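Local coordinates for protein 2-aminomuconate 6-semialdehyde dehydrogenase (PDB 4U3W) that probably catalyses the NAD(P)-dependent oxidation of 2-aminomuconate 6-semialdehyde to 2-aminomuconate, at residues L24-N29 / A58-S63; V65-A70 / V221-H226; E96-E101 / A205-E210; G293-S298 / E328-L333; E310-E315 / E320-A325. One frame throughout, in Å; residues are numbered along the deposited sequence.

Contact 1: L24-N29 / A58-S63; sequences LRHYIN and AALVDS
L60 reaches out from the first turn of helix 58-76 and lodges against H26 and I28 of strand 23-28, joining the small N-terminal mixed sheet of this aldehyde dehydrogenase to the helix that follows it. Strand and helix run 41° apart, their short axes no closer than 10.2 Å, and the gap is bridged by side chains.

The apolar part is a meeting of branched tips. L60 has its CG swung anti to its own backbone N (chi1 -165°), which holds both methyls out toward the strand. I28 CD1 touches L60 CG and CD1, each at 3.7 Å. S63, one turn further on, borders the contact beside I28.

The polar part belongs to H26, whose ring nitrogens are both bonded beyond the two segments: ND1 receives the backbone N-H of H226, and NE2 pairs with the hydroxyl of S35. These two bonds should fix the rotation of the imidazole; L60 comes nearest its CD2, with NE2 next. The tightest spot is L60 CD2, set obliquely to the imidazole and just 3.3 Å from H26 CD2.

Contact 2: V65-A70 / V221-H226; sequences VQAAHA and VFNLIH
The backbones of segment 65-70 of helix 58-76 and the 221-226 strand region close to 5.6 Å between A68 CA and V221 CA, and the methyls of A67 and A68 rest against the side chain of N223. Neither alanine brings more than a CB, and such small side chains let the helix come this near the chain leading into the strand.

N223 has its CG anti to the carbonyl carbon (chi1 -51°), which sends the carboxamide off the strand toward the helix. Its two polar atoms divide the alanines between them. ND2 lies 3.7 Å from A68 CB, while OD1 sits 4.1 Å from A67 CB. Both are plain packing contacts; no hydrogen bond crosses between the segments.

The amide's real partners surround it in the fold. ND2 donates to the carbonyl oxygens of G220 and V193, the latter on the neighbouring parallel strand 192-196 of the Rossmann-like nucleotide-binding domain, and OD1 accepts the backbone N-H of N29. Along the same helix, V61 and A64 pack on I225, and A71 and W76 on V221.

A buried carboxamide with three backbone partners is probably held in one orientation, and its three bonds should offset much of the cost of burial. Its polarity is spent on stitching together three pieces of main chain, and the two methyls cover it without competing for those bonds.

Contact 3: E96-E101 / A205-E210; sequences EARFDE and ATLLAE
L207 and E210, one turn apart on helix 203-214, face R98 and E101 at the junction between helices 81-96 and 99-110, in a helix-to-helix contact built round a surface salt-bridge network. R98 occupies the N-cap position of helix 99-110 and E101 lies in its first turn.

Early in the second segment, A205 and T206 turn to other neighbours, L224 among them. L207 is the first to reach across. Its two methyls part company: CD1 lies 3.5 Å from the carbonyl oxygen E101 O, and CD2 comes to 3.6 Å from R98 NH2. L208 and A209 then point into the protein, against F179 and F222 respectively.

E210 closes the segment with an extended side chain that crosses R98 at about a right angle. Its OE1 accepts from both terminal nitrogens of the guanidinium, from NH1 at 3.0 Å and from NH2 at 2.8 Å, lying at the edge of that group and practically in its plane. The guanidinium is aimed by a bend at chi3 (69°) and steadied along its adjoining NE/NH2 side by E101, where NE bonds OE2 at 2.9 Å. The two glutamates, probably both charged, share one arginine that should ease their repulsion. R98 NH2 links them, donating to E101 OE1 at 2.8 Å with an N-H...O angle of 169° as well as to E210 OE1.

Contact 4: G293-S298 / E328-L333; sequences GVLRSS and EQAQAL
L295 of helix 287-299 carries this contact almost alone, its side chain laid against Q329 and A330 in the last part of helix 319-331 and L333 in the loop that follows. Starting at the root, CB faces the amide oxygen Q329 OE1 at 4.2 Å, a loose touch. From there CG lies anti to the backbone N of L295 (chi1 -166°), and the chain forks toward the other helix.

One branch, CD1, lies on the helix backbone. It packs 3.6 Å from A330 N, and the methyl A330 CB is 4.1 Å away. The other branch, CD2, turns along the side chain of Q329: Q329 OE1 is 3.8 Å off, and Q329 CB 4.0 Å. Its far side meets the tip of L333, where the two CD2 atoms are 4.4 Å apart. The leucine fork thus straddles the base of the extended glutamine chain, which crosses it at a slant.

Within its own helix, V294 O accepts from both S298 N and S298 OG, arriving from opposite faces of the carbonyl plane; the hydroxyl bond is 2.9 Å.

The seam continues on either helix. V291 touches Q329, F299 touches A330, and L326 receives both V294 and L295. The helix bearing L295 forms the crossover between parallel strands 277-281 and 309-315, and the helix beyond the second of these strands packs at its side.

Contact 5: E310-E315 / E320-A325; sequences ERVYVE and ERFVAA
F322 presents one ring face to V314: the CG2 methyl stands 4.1 Å from the ring centroid and 24° off its normal, a CH-pi contact shifted toward the rim on the CD1 side. V312 CG1 comes to the same ring obliquely, 4.3 Å from F322 CE1. A second flat group, the ring of Y313, has R311 NH1 in plane at its edge, and that nitrogen donates to the phenolic OH at 2.9 Å.

V312 and V314 are alternate residues of strand 309-315, so both point to the same side, where helix 319-331 lies after a short turn: a beta-alpha unit in the alpha/beta domain with the seven-stranded sheet. F322 CG sits anti to the backbone N (chi1 -173°), which throws the ring from the helix down to the strand. V314 adds a second touch with its other methyl, CG1 lying 4.0 Å from F322 CB.

Helix 287-299 also packs against this patch, V291 and V294 meeting F322 and V294 meeting V312 as well. Y313, between the valines, turns to the reverse side of the sheet and packs on V425, R428 and V429 of helix 422-430, while R311 NH1 makes a further hydrogen bond to R428 O.

How the contacts relate
The five contacts fall into two groups on the chain. Contacts 1 and 2 share helix 58-76, their centres 7 Å apart, and strand bonds tie them: Y27 O lies 2.8 Å from L224 N. Contact 3 joins this group where H226 NE2 meets T206 OG1 at 2.9 Å; helix 203-214 is followed in the chain by strand 222-224. Contacts 4 and 5 share helix 319-331, with centres 11 Å apart, and touch through V294, whose CG2 is 3.7 Å from F322 CZ. About 43 Å separates the centres of contacts 1 and 4. In this family the first group belongs to the coenzyme-binding domain, the second to the catalytic one, whose nucleophilic cysteine probably lies between helix 287-299 and strand 309-315.

Contact 1: L24-N29 / A58-S63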
# COMPACT_ATOMS: atom_id res chain seq x y z
N LEU A 24 3.12 -4.92 46.25
CA LEU A 24 3.23 -4.62 44.83
C LEU A 24 3.48 -3.12 44.67
O LEU A 24 2.62 -2.28 45.01
CB LEU A 24 1.98 -5.05 44.05
CG LEU A 24 1.63 -6.56 44.14
CD1 LEU A 24 0.44 -6.90 43.24
CD2 LEU A 24 2.81 -7.42 43.72
N ARG A 25 4.67 -2.82 44.17
CA ARG A 25 5.17 -1.46 44.02
C ARG A 25 5.01 -0.94 42.59
O ARG A 25 4.84 -1.74 41.63
CB ARG A 25 6.65 -1.42 44.46
CG ARG A 25 6.89 -1.71 45.97
CD ARG A 25 8.41 -1.77 46.25
NE ARG A 25 8.72 -2.08 47.65
CZ ARG A 25 8.75 -3.31 48.15
NH1 ARG A 25 8.52 -4.36 47.35
NH2 ARG A 25 9.06 -3.49 49.45
N HIS A 26 5.01 0.39 42.46
CA HIS A 26 5.10 1.08 41.20
C HIS A 26 6.49 0.84 40.62
O HIS A 26 7.42 0.49 41.34
CB HIS A 26 4.86 2.62 41.34
CG HIS A 26 3.73 2.95 42.25
ND1 HIS A 26 2.42 2.67 41.94
CD2 HIS A 26 3.73 3.50 43.50
CE1 HIS A 26 1.65 3.01 42.98
NE2 HIS A 26 2.42 3.55 43.92
N TYR A 27 6.63 1.08 39.32
CA TYR A 27 7.96 1.00 38.69
C TYR A 27 8.16 2.30 37.95
O TYR A 27 7.50 2.57 36.96
CB TYR A 27 8.08 -0.19 37.73
CG TYR A 27 9.48 -0.33 37.11
CD1 TYR A 27 10.54 -0.81 37.86
CD2 TYR A 27 9.72 0.01 35.78
CE1 TYR A 27 11.85 -0.94 37.31
CE2 TYR A 27 11.06 -0.09 35.19
CZ TYR A 27 12.10 -0.58 35.99
OH TYR A 27 13.38 -0.73 35.52
N ILE A 28 9.05 3.16 38.48
CA ILE A 28 9.18 4.50 37.91
C ILE A 28 10.64 4.89 37.70
O ILE A 28 11.44 4.79 38.64
CB ILE A 28 8.45 5.53 38.83
CG1 ILE A 28 6.94 5.21 38.93
CG2 ILE A 28 8.68 6.96 38.39
CD1 ILE A 28 6.18 6.13 39.98
N ASN A 29 10.99 5.30 36.49
CA ASN A 29 12.36 5.72 36.19
C ASN A 29 13.40 4.65 36.58
O ASN A 29 14.39 4.95 37.25
CB ASN A 29 12.69 7.08 36.89
CG ASN A 29 13.79 7.85 36.16
OD1 ASN A 29 14.02 7.63 34.96
ND2 ASN A 29 14.42 8.79 36.86
N ALA A 58 -1.64 11.88 42.96
CA ALA A 58 -1.42 12.74 41.79
C ALA A 58 0.05 13.24 41.65
O ALA A 58 0.52 13.44 40.52
CB ALA A 58 -2.38 13.93 41.84
N ALA A 59 0.75 13.46 42.77
CA ALA A 59 2.17 13.88 42.69
C ALA A 59 3.03 12.73 42.12
O ALA A 59 3.92 12.96 41.27
CB ALA A 59 2.71 14.33 44.04
N LEU A 60 2.75 11.50 42.55
CA LEU A 60 3.49 10.35 42.00
C LEU A 60 3.17 10.09 40.51
O LEU A 60 4.08 9.82 39.69
CB LEU A 60 3.23 9.11 42.83
CG LEU A 60 4.25 8.00 42.53
CD1 LEU A 60 5.67 8.60 42.71
CD2 LEU A 60 4.05 6.81 43.43
N VAL A 61 1.91 10.18 40.13
CA VAL A 61 1.59 10.11 38.72
C VAL A 61 2.38 11.17 37.92
O VAL A 61 2.97 10.85 36.86
CB VAL A 61 0.07 10.25 38.48
CG1 VAL A 61 -0.23 10.44 36.97
CG2 VAL A 61 -0.68 9.03 39.08
N ASP A 62 2.45 12.40 38.42
CA ASP A 62 3.17 13.43 37.69
C ASP A 62 4.67 13.08 37.58
O ASP A 62 5.29 13.34 36.56
CB ASP A 62 2.98 14.81 38.37
CG ASP A 62 3.97 15.85 37.88
OD1 ASP A 62 3.85 16.29 36.72
OD2 ASP A 62 4.89 16.25 38.64
N SER A 63 5.24 12.54 38.65
CA SER A 63 6.62 12.04 38.62
C SER A 63 6.85 11.04 37.46
O SER A 63 7.88 11.05 36.84
CB SER A 63 6.99 11.38 39.94
OG SER A 63 6.96 12.35 40.99

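Contact 2: V65-A70 / V221-H226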
# COMPACT_ATOMS: atom_id res chain seq x y z
N VAL A 65 5.15 10.68 34.69
CA VAL A 65 5.07 11.36 33.41
C VAL A 65 6.35 12.15 33.10
O VAL A 65 6.87 12.14 31.95
CB VAL A 65 3.83 12.30 33.37
CG1 VAL A 65 3.77 13.03 32.03
CG2 VAL A 65 2.56 11.45 33.58
N GLN A 66 6.90 12.81 34.12
CA GLN A 66 8.11 13.59 33.88
C GLN A 66 9.30 12.67 33.58
O GLN A 66 10.16 13.06 32.82
CB GLN A 66 8.43 14.50 35.09
CG GLN A 66 7.28 15.49 35.47
CD GLN A 66 6.62 16.18 34.26
OE1 GLN A 66 7.27 16.52 33.28
NE2 GLN A 66 5.31 16.36 34.34
N ALA A 67 9.37 11.50 34.23
CA ALA A 67 10.43 10.52 33.97
C ALA A 67 10.35 10.02 32.52
O ALA A 67 11.38 9.84 31.85
CB ALA A 67 10.34 9.31 34.92
N ALA A 68 9.12 9.80 32.07
CA ALA A 68 8.86 9.33 30.69
C ALA A 68 9.30 10.40 29.71
O ALA A 68 9.95 10.11 28.71
CB ALA A 68 7.37 8.96 30.50
N HIS A 69 8.97 11.66 30.01
CA HIS A 69 9.39 12.76 29.14
C HIS A 69 10.89 12.95 29.08
O HIS A 69 11.45 13.22 27.99
CB HIS A 69 8.71 14.07 29.54
CG HIS A 69 7.45 14.31 28.78
ND1 HIS A 69 7.44 14.58 27.43
CD2 HIS A 69 6.15 14.23 29.15
CE1 HIS A 69 6.20 14.69 27.00
NE2 HIS A 69 5.39 14.49 28.03
N ALA A 70 11.55 12.82 30.22
CA ALA A 70 13.02 12.91 30.23
C ALA A 70 13.65 11.76 29.41
O ALA A 70 14.63 11.96 28.71
CB ALA A 70 13.55 12.92 31.67
N VAL A 221 11.55 4.76 30.27
CA VAL A 221 10.89 4.34 29.03
C VAL A 221 9.58 3.61 29.34
O VAL A 221 8.57 3.89 28.71
CB VAL A 221 11.84 3.45 28.14
CG1 VAL A 221 11.08 2.83 27.00
CG2 VAL A 221 13.03 4.31 27.62
N PHE A 222 9.60 2.72 30.33
CA PHE A 222 8.41 2.03 30.77
C PHE A 222 8.16 2.31 32.29
O PHE A 222 9.01 2.00 33.12
CB PHE A 222 8.53 0.52 30.56
CG PHE A 222 7.37 -0.24 31.13
CD1 PHE A 222 6.22 -0.46 30.36
CD2 PHE A 222 7.42 -0.76 32.42
CE1 PHE A 222 5.13 -1.17 30.86
CE2 PHE A 222 6.34 -1.47 32.93
CZ PHE A 222 5.20 -1.67 32.16
N ASN A 223 7.00 2.87 32.61
CA ASN A 223 6.65 3.20 34.02
C ASN A 223 5.30 2.56 34.35
O ASN A 223 4.37 2.63 33.56
CB ASN A 223 6.60 4.71 34.24
CG ASN A 223 7.82 5.39 33.74
OD1 ASN A 223 8.82 5.49 34.45
ND2 ASN A 223 7.77 5.83 32.51
N LEU A 224 5.25 1.90 35.51
CA LEU A 224 4.03 1.25 36.01
C LEU A 224 3.53 1.96 37.25
O LEU A 224 4.30 2.18 38.20
CB LEU A 224 4.32 -0.21 36.37
CG LEU A 224 3.10 -0.96 36.93
CD1 LEU A 224 2.17 -1.29 35.79
CD2 LEU A 224 3.62 -2.26 37.51
N ILE A 225 2.29 2.40 37.24
CA ILE A 225 1.69 3.01 38.43
C ILE A 225 0.45 2.23 38.82
O ILE A 225 -0.41 1.96 37.95
CB ILE A 225 1.28 4.48 38.22
CG1 ILE A 225 0.64 4.63 36.83
CG2 ILE A 225 2.51 5.40 38.32
CD1 ILE A 225 -0.07 5.99 36.64
N HIS A 226 0.35 1.86 40.08
CA HIS A 226 -0.83 1.16 40.55
C HIS A 226 -1.83 2.09 41.18
O HIS A 226 -1.47 3.18 41.72
CB HIS A 226 -0.48 0.09 41.57
CG HIS A 226 0.22 -1.10 40.99
ND1 HIS A 226 -0.38 -1.97 40.07
CD2 HIS A 226 1.48 -1.57 41.17
CE1 HIS A 226 0.46 -2.94 39.78
NE2 HIS A 226 1.61 -2.72 40.43

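Contact 3: E96-E101 / A205-E210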
# COMPACT_ATOMS: atom_id res chain seq x y z
N GLU A 96 8.85 -15.27 28.45
CA GLU A 96 8.99 -16.71 28.16
C GLU A 96 9.83 -17.41 29.22
O GLU A 96 9.50 -18.49 29.67
CB GLU A 96 9.63 -16.90 26.77
CG GLU A 96 8.90 -17.82 25.78
CD GLU A 96 9.26 -17.49 24.31
OE1 GLU A 96 10.40 -17.05 24.05
OE2 GLU A 96 8.39 -17.65 23.42
N ALA A 97 10.94 -16.79 29.61
CA ALA A 97 11.84 -17.33 30.65
C ALA A 97 11.17 -17.43 32.02
O ALA A 97 11.62 -18.16 32.92
CB ALA A 97 13.13 -16.45 30.73
N ARG A 98 10.09 -16.69 32.22
CA ARG A 98 9.34 -16.78 33.45
C ARG A 98 7.89 -17.19 33.20
O ARG A 98 7.00 -16.74 33.91
CB ARG A 98 9.41 -15.43 34.21
CG ARG A 98 10.86 -15.03 34.59
CD ARG A 98 10.91 -13.69 35.32
NE ARG A 98 10.31 -13.77 36.66
CZ ARG A 98 10.21 -12.70 37.43
NH1 ARG A 98 10.66 -11.56 36.95
NH2 ARG A 98 9.65 -12.75 38.62
N PHE A 99 7.67 -18.04 32.19
CA PHE A 99 6.32 -18.30 31.71
C PHE A 99 5.41 -18.82 32.81
O PHE A 99 4.29 -18.30 32.99
CB PHE A 99 6.38 -19.28 30.50
CG PHE A 99 5.04 -19.52 29.83
CD1 PHE A 99 4.17 -20.50 30.31
CD2 PHE A 99 4.69 -18.86 28.66
CE1 PHE A 99 2.94 -20.76 29.65
CE2 PHE A 99 3.46 -19.12 28.00
CZ PHE A 99 2.59 -20.04 28.51
N ASP A 100 5.88 -19.80 33.59
CA ASP A 100 5.04 -20.35 34.64
C ASP A 100 4.69 -19.35 35.76
O ASP A 100 3.60 -19.42 36.35
CB ASP A 100 5.68 -21.59 35.26
CG ASP A 100 5.68 -22.78 34.31
OD1 ASP A 100 5.05 -22.72 33.23
OD2 ASP A 100 6.30 -23.81 34.65
N GLU A 101 5.61 -18.46 36.11
CA GLU A 101 5.29 -17.39 37.06
C GLU A 101 4.19 -16.48 36.53
O GLU A 101 3.38 -16.00 37.29
CB GLU A 101 6.52 -16.52 37.34
CG GLU A 101 7.54 -17.11 38.28
CD GLU A 101 8.67 -16.13 38.53
OE1 GLU A 101 8.46 -15.17 39.30
OE2 GLU A 101 9.74 -16.28 37.91
N ALA A 205 1.08 -7.45 35.42
CA ALA A 205 1.74 -6.20 35.00
C ALA A 205 3.00 -5.89 35.84
O ALA A 205 4.00 -5.38 35.33
CB ALA A 205 0.73 -5.02 35.07
N THR A 206 2.96 -6.21 37.14
CA THR A 206 4.13 -6.00 37.98
C THR A 206 5.27 -6.94 37.54
O THR A 206 6.44 -6.52 37.49
CB THR A 206 3.81 -6.21 39.49
OG1 THR A 206 2.68 -5.39 39.86
CG2 THR A 206 5.04 -5.75 40.37
N LEU A 207 4.95 -8.19 37.18
CA LEU A 207 5.98 -9.11 36.68
C LEU A 207 6.53 -8.58 35.39
O LEU A 207 7.76 -8.70 35.10
CB LEU A 207 5.38 -10.53 36.46
CG LEU A 207 5.04 -11.27 37.76
CD1 LEU A 207 4.55 -12.67 37.43
CD2 LEU A 207 6.30 -11.33 38.59
N LEU A 208 5.66 -7.97 34.59
CA LEU A 208 6.16 -7.38 33.32
C LEU A 208 7.19 -6.25 33.61
O LEU A 208 8.26 -6.14 32.95
CB LEU A 208 5.01 -6.85 32.46
CG LEU A 208 5.41 -6.24 31.10
CD1 LEU A 208 6.10 -7.31 30.23
CD2 LEU A 208 4.20 -5.68 30.31
N ALA A 209 6.91 -5.42 34.61
CA ALA A 209 7.89 -4.42 35.03
C ALA A 209 9.22 -5.06 35.44
O ALA A 209 10.26 -4.52 35.11
CB ALA A 209 7.31 -3.56 36.25
N GLU A 210 9.19 -6.19 36.18
CA GLU A 210 10.43 -6.88 36.55
C GLU A 210 11.21 -7.33 35.32
O GLU A 210 12.47 -7.26 35.28
CB GLU A 210 10.12 -8.12 37.42
CG GLU A 210 9.50 -7.74 38.75
CD GLU A 210 9.23 -8.92 39.66
OE1 GLU A 210 9.78 -10.02 39.41
OE2 GLU A 210 8.48 -8.75 40.65

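Contact 4: G293-S298 / E328-L333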
# COMPACT_ATOMS: atom_id res chain seq x y z
N GLY A 293 -19.72 -23.11 19.06
CA GLY A 293 -19.18 -21.75 18.86
C GLY A 293 -19.88 -20.75 19.79
O GLY A 293 -19.23 -19.84 20.35
N VAL A 294 -21.19 -20.89 19.90
CA VAL A 294 -21.98 -20.00 20.78
C VAL A 294 -21.72 -20.31 22.26
O VAL A 294 -21.68 -19.38 23.10
CB VAL A 294 -23.48 -20.11 20.41
CG1 VAL A 294 -24.42 -19.43 21.52
CG2 VAL A 294 -23.68 -19.48 19.05
N LEU A 295 -21.49 -21.58 22.60
CA LEU A 295 -21.01 -21.89 23.96
C LEU A 295 -19.76 -21.08 24.26
O LEU A 295 -19.64 -20.39 25.30
CB LEU A 295 -20.71 -23.38 24.13
CG LEU A 295 -20.54 -23.84 25.59
CD1 LEU A 295 -21.90 -24.00 26.25
CD2 LEU A 295 -19.75 -25.16 25.71
N ARG A 296 -18.82 -21.11 23.32
CA ARG A 296 -17.56 -20.39 23.44
C ARG A 296 -17.76 -18.88 23.54
O ARG A 296 -17.16 -18.21 24.41
CB ARG A 296 -16.69 -20.64 22.20
CG ARG A 296 -15.49 -21.55 22.30
CD ARG A 296 -14.55 -21.40 21.03
NE ARG A 296 -13.39 -20.54 21.31
CZ ARG A 296 -12.96 -19.50 20.59
NH1 ARG A 296 -13.59 -19.13 19.47
NH2 ARG A 296 -11.88 -18.82 20.98
N SER A 297 -18.52 -18.31 22.61
CA SER A 297 -18.63 -16.84 22.52
C SER A 297 -19.46 -16.32 23.70
O SER A 297 -19.36 -15.15 24.07
CB SER A 297 -19.23 -16.37 21.18
OG SER A 297 -20.56 -16.88 20.97
N SER A 298 -20.26 -17.17 24.31
CA SER A 298 -21.03 -16.73 25.47
C SER A 298 -20.34 -16.90 26.83
O SER A 298 -20.56 -16.07 27.74
CB SER A 298 -22.41 -17.43 25.54
OG SER A 298 -23.14 -17.22 24.33
N GLU A 328 -27.61 -28.32 27.32
CA GLU A 328 -26.84 -29.51 27.67
C GLU A 328 -25.31 -29.26 27.76
O GLU A 328 -24.66 -29.68 28.71
CB GLU A 328 -27.18 -30.64 26.67
CG GLU A 328 -26.38 -31.90 26.82
CD GLU A 328 -26.79 -32.98 25.81
OE1 GLU A 328 -27.99 -33.03 25.44
OE2 GLU A 328 -25.91 -33.74 25.37
N GLN A 329 -24.73 -28.55 26.80
CA GLN A 329 -23.30 -28.25 26.89
C GLN A 329 -22.96 -27.27 28.02
O GLN A 329 -21.87 -27.33 28.64
CB GLN A 329 -22.80 -27.68 25.54
CG GLN A 329 -22.92 -28.73 24.38
CD GLN A 329 -22.14 -28.33 23.12
OE1 GLN A 329 -21.32 -27.42 23.16
NE2 GLN A 329 -22.43 -29.00 21.98
N ALA A 330 -23.85 -26.31 28.23
CA ALA A 330 -23.64 -25.32 29.31
C ALA A 330 -23.69 -26.01 30.69
O ALA A 330 -22.91 -25.69 31.58
CB ALA A 330 -24.69 -24.20 29.22
N GLN A 331 -24.60 -26.96 30.84
CA GLN A 331 -24.67 -27.72 32.10
C GLN A 331 -23.50 -28.72 32.24
O GLN A 331 -23.22 -29.21 33.35
CB GLN A 331 -26.01 -28.41 32.22
CG GLN A 331 -27.16 -27.41 32.38
CD GLN A 331 -28.52 -28.08 32.54
OE1 GLN A 331 -28.70 -29.28 32.24
NE2 GLN A 331 -29.49 -27.31 33.01
N ALA A 332 -22.78 -29.00 31.15
CA ALA A 332 -21.58 -29.83 31.28
C ALA A 332 -20.33 -29.00 31.66
O ALA A 332 -19.29 -29.54 31.97
CB ALA A 332 -21.33 -30.63 29.97
N LEU A 333 -20.42 -27.68 31.65
CA LEU A 333 -19.30 -26.88 32.16
C LEU A 333 -19.14 -27.17 33.67
O LEU A 333 -20.11 -27.52 34.36
CB LEU A 333 -19.53 -25.40 31.92
CG LEU A 333 -19.52 -25.09 30.42
CD1 LEU A 333 -19.95 -23.65 30.28
CD2 LEU A 333 -18.11 -25.31 29.82

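Contact 5: E310-E315 / E320-A325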
# COMPACT_ATOMS: atom_id res chain seq x y z
N GLU A 310 -23.86 -11.70 24.07
CA GLU A 310 -24.92 -11.73 25.07
C GLU A 310 -26.30 -11.76 24.42
O GLU A 310 -27.27 -12.02 25.12
CB GLU A 310 -24.79 -10.52 26.05
CG GLU A 310 -23.53 -10.70 26.91
CD GLU A 310 -23.41 -9.65 28.08
OE1 GLU A 310 -24.21 -8.69 28.14
OE2 GLU A 310 -22.51 -9.82 28.92
N ARG A 311 -26.38 -11.53 23.09
CA ARG A 311 -27.63 -11.71 22.31
C ARG A 311 -27.34 -12.81 21.31
O ARG A 311 -26.25 -12.85 20.72
CB ARG A 311 -28.08 -10.45 21.54
CG ARG A 311 -28.31 -9.18 22.40
CD ARG A 311 -28.75 -8.01 21.53
NE ARG A 311 -27.61 -7.37 20.82
CZ ARG A 311 -27.71 -6.79 19.62
NH1 ARG A 311 -28.87 -6.83 18.97
NH2 ARG A 311 -26.66 -6.20 19.05
N VAL A 312 -28.28 -13.73 21.17
CA VAL A 312 -28.20 -14.76 20.12
C VAL A 312 -29.51 -14.76 19.33
O VAL A 312 -30.59 -14.69 19.95
CB VAL A 312 -27.95 -16.19 20.71
CG1 VAL A 312 -27.75 -17.24 19.56
CG2 VAL A 312 -26.72 -16.17 21.63
N TYR A 313 -29.44 -14.81 17.99
CA TYR A 313 -30.63 -14.93 17.16
C TYR A 313 -30.54 -16.19 16.30
O TYR A 313 -29.59 -16.35 15.56
CB TYR A 313 -30.85 -13.72 16.24
CG TYR A 313 -30.94 -12.37 17.01
CD1 TYR A 313 -32.11 -11.96 17.62
CD2 TYR A 313 -29.84 -11.54 17.08
CE1 TYR A 313 -32.19 -10.71 18.31
CE2 TYR A 313 -29.89 -10.29 17.77
CZ TYR A 313 -31.07 -9.90 18.38
OH TYR A 313 -31.05 -8.70 19.00
N VAL A 314 -31.54 -17.06 16.40
CA VAL A 314 -31.50 -18.36 15.71
C VAL A 314 -32.74 -18.46 14.82
O VAL A 314 -33.84 -18.14 15.25
CB VAL A 314 -31.45 -19.53 16.71
CG1 VAL A 314 -31.41 -20.90 16.01
CG2 VAL A 314 -30.22 -19.36 17.64
N GLU A 315 -32.53 -18.87 13.57
CA GLU A 315 -33.64 -18.94 12.64
C GLU A 315 -34.67 -19.96 13.17
O GLU A 315 -34.30 -21.04 13.65
CB GLU A 315 -33.16 -19.32 11.23
CG GLU A 315 -34.17 -19.04 10.17
CD GLU A 315 -33.63 -19.37 8.76
OE1 GLU A 315 -32.41 -19.61 8.61
OE2 GLU A 315 -34.45 -19.41 7.84
N GLU A 320 -35.66 -24.31 18.75
CA GLU A 320 -35.87 -25.16 19.94
C GLU A 320 -34.76 -26.18 20.15
O GLU A 320 -34.27 -26.34 21.26
CB GLU A 320 -37.23 -25.88 19.86
CG GLU A 320 -38.39 -24.93 20.04
CD GLU A 320 -39.67 -25.63 20.52
OE1 GLU A 320 -39.64 -26.84 20.86
OE2 GLU A 320 -40.72 -24.94 20.57
N ARG A 321 -34.34 -26.83 19.07
CA ARG A 321 -33.21 -27.77 19.10
C ARG A 321 -31.92 -27.07 19.51
O ARG A 321 -31.11 -27.65 20.25
CB ARG A 321 -32.99 -28.41 17.72
CG ARG A 321 -34.07 -29.34 17.28
CD ARG A 321 -33.71 -30.03 15.92
NE ARG A 321 -32.29 -30.42 15.84
CZ ARG A 321 -31.44 -30.06 14.89
NH1 ARG A 321 -31.81 -29.28 13.87
NH2 ARG A 321 -30.19 -30.49 14.93
N PHE A 322 -31.71 -25.85 19.01
CA PHE A 322 -30.49 -25.11 19.37
C PHE A 322 -30.50 -24.79 20.87
O PHE A 322 -29.49 -24.98 21.56
CB PHE A 322 -30.37 -23.82 18.55
CG PHE A 322 -29.04 -23.10 18.74
CD1 PHE A 322 -28.86 -22.19 19.77
CD2 PHE A 322 -27.98 -23.36 17.89
CE1 PHE A 322 -27.60 -21.54 19.95
CE2 PHE A 322 -26.74 -22.74 18.05
CZ PHE A 322 -26.56 -21.81 19.06
N VAL A 323 -31.61 -24.30 21.37
CA VAL A 323 -31.65 -23.95 22.80
C VAL A 323 -31.35 -25.20 23.65
O VAL A 323 -30.53 -25.17 24.54
CB VAL A 323 -33.00 -23.34 23.20
CG1 VAL A 323 -32.99 -23.07 24.70
CG2 VAL A 323 -33.26 -22.05 22.44
N ALA A 324 -32.01 -26.31 23.32
CA ALA A 324 -31.82 -27.56 24.04
C ALA A 324 -30.37 -28.05 24.01
O ALA A 324 -29.85 -28.45 25.03
CB ALA A 324 -32.78 -28.67 23.48
N ALA A 325 -29.71 -28.04 22.84
CA ALA A 325 -28.30 -28.47 22.75
C ALA A 325 -27.35 -27.55 23.51
O ALA A 325 -26.37 -28.00 24.13
CB ALA A 325 -27.83 -28.54 21.28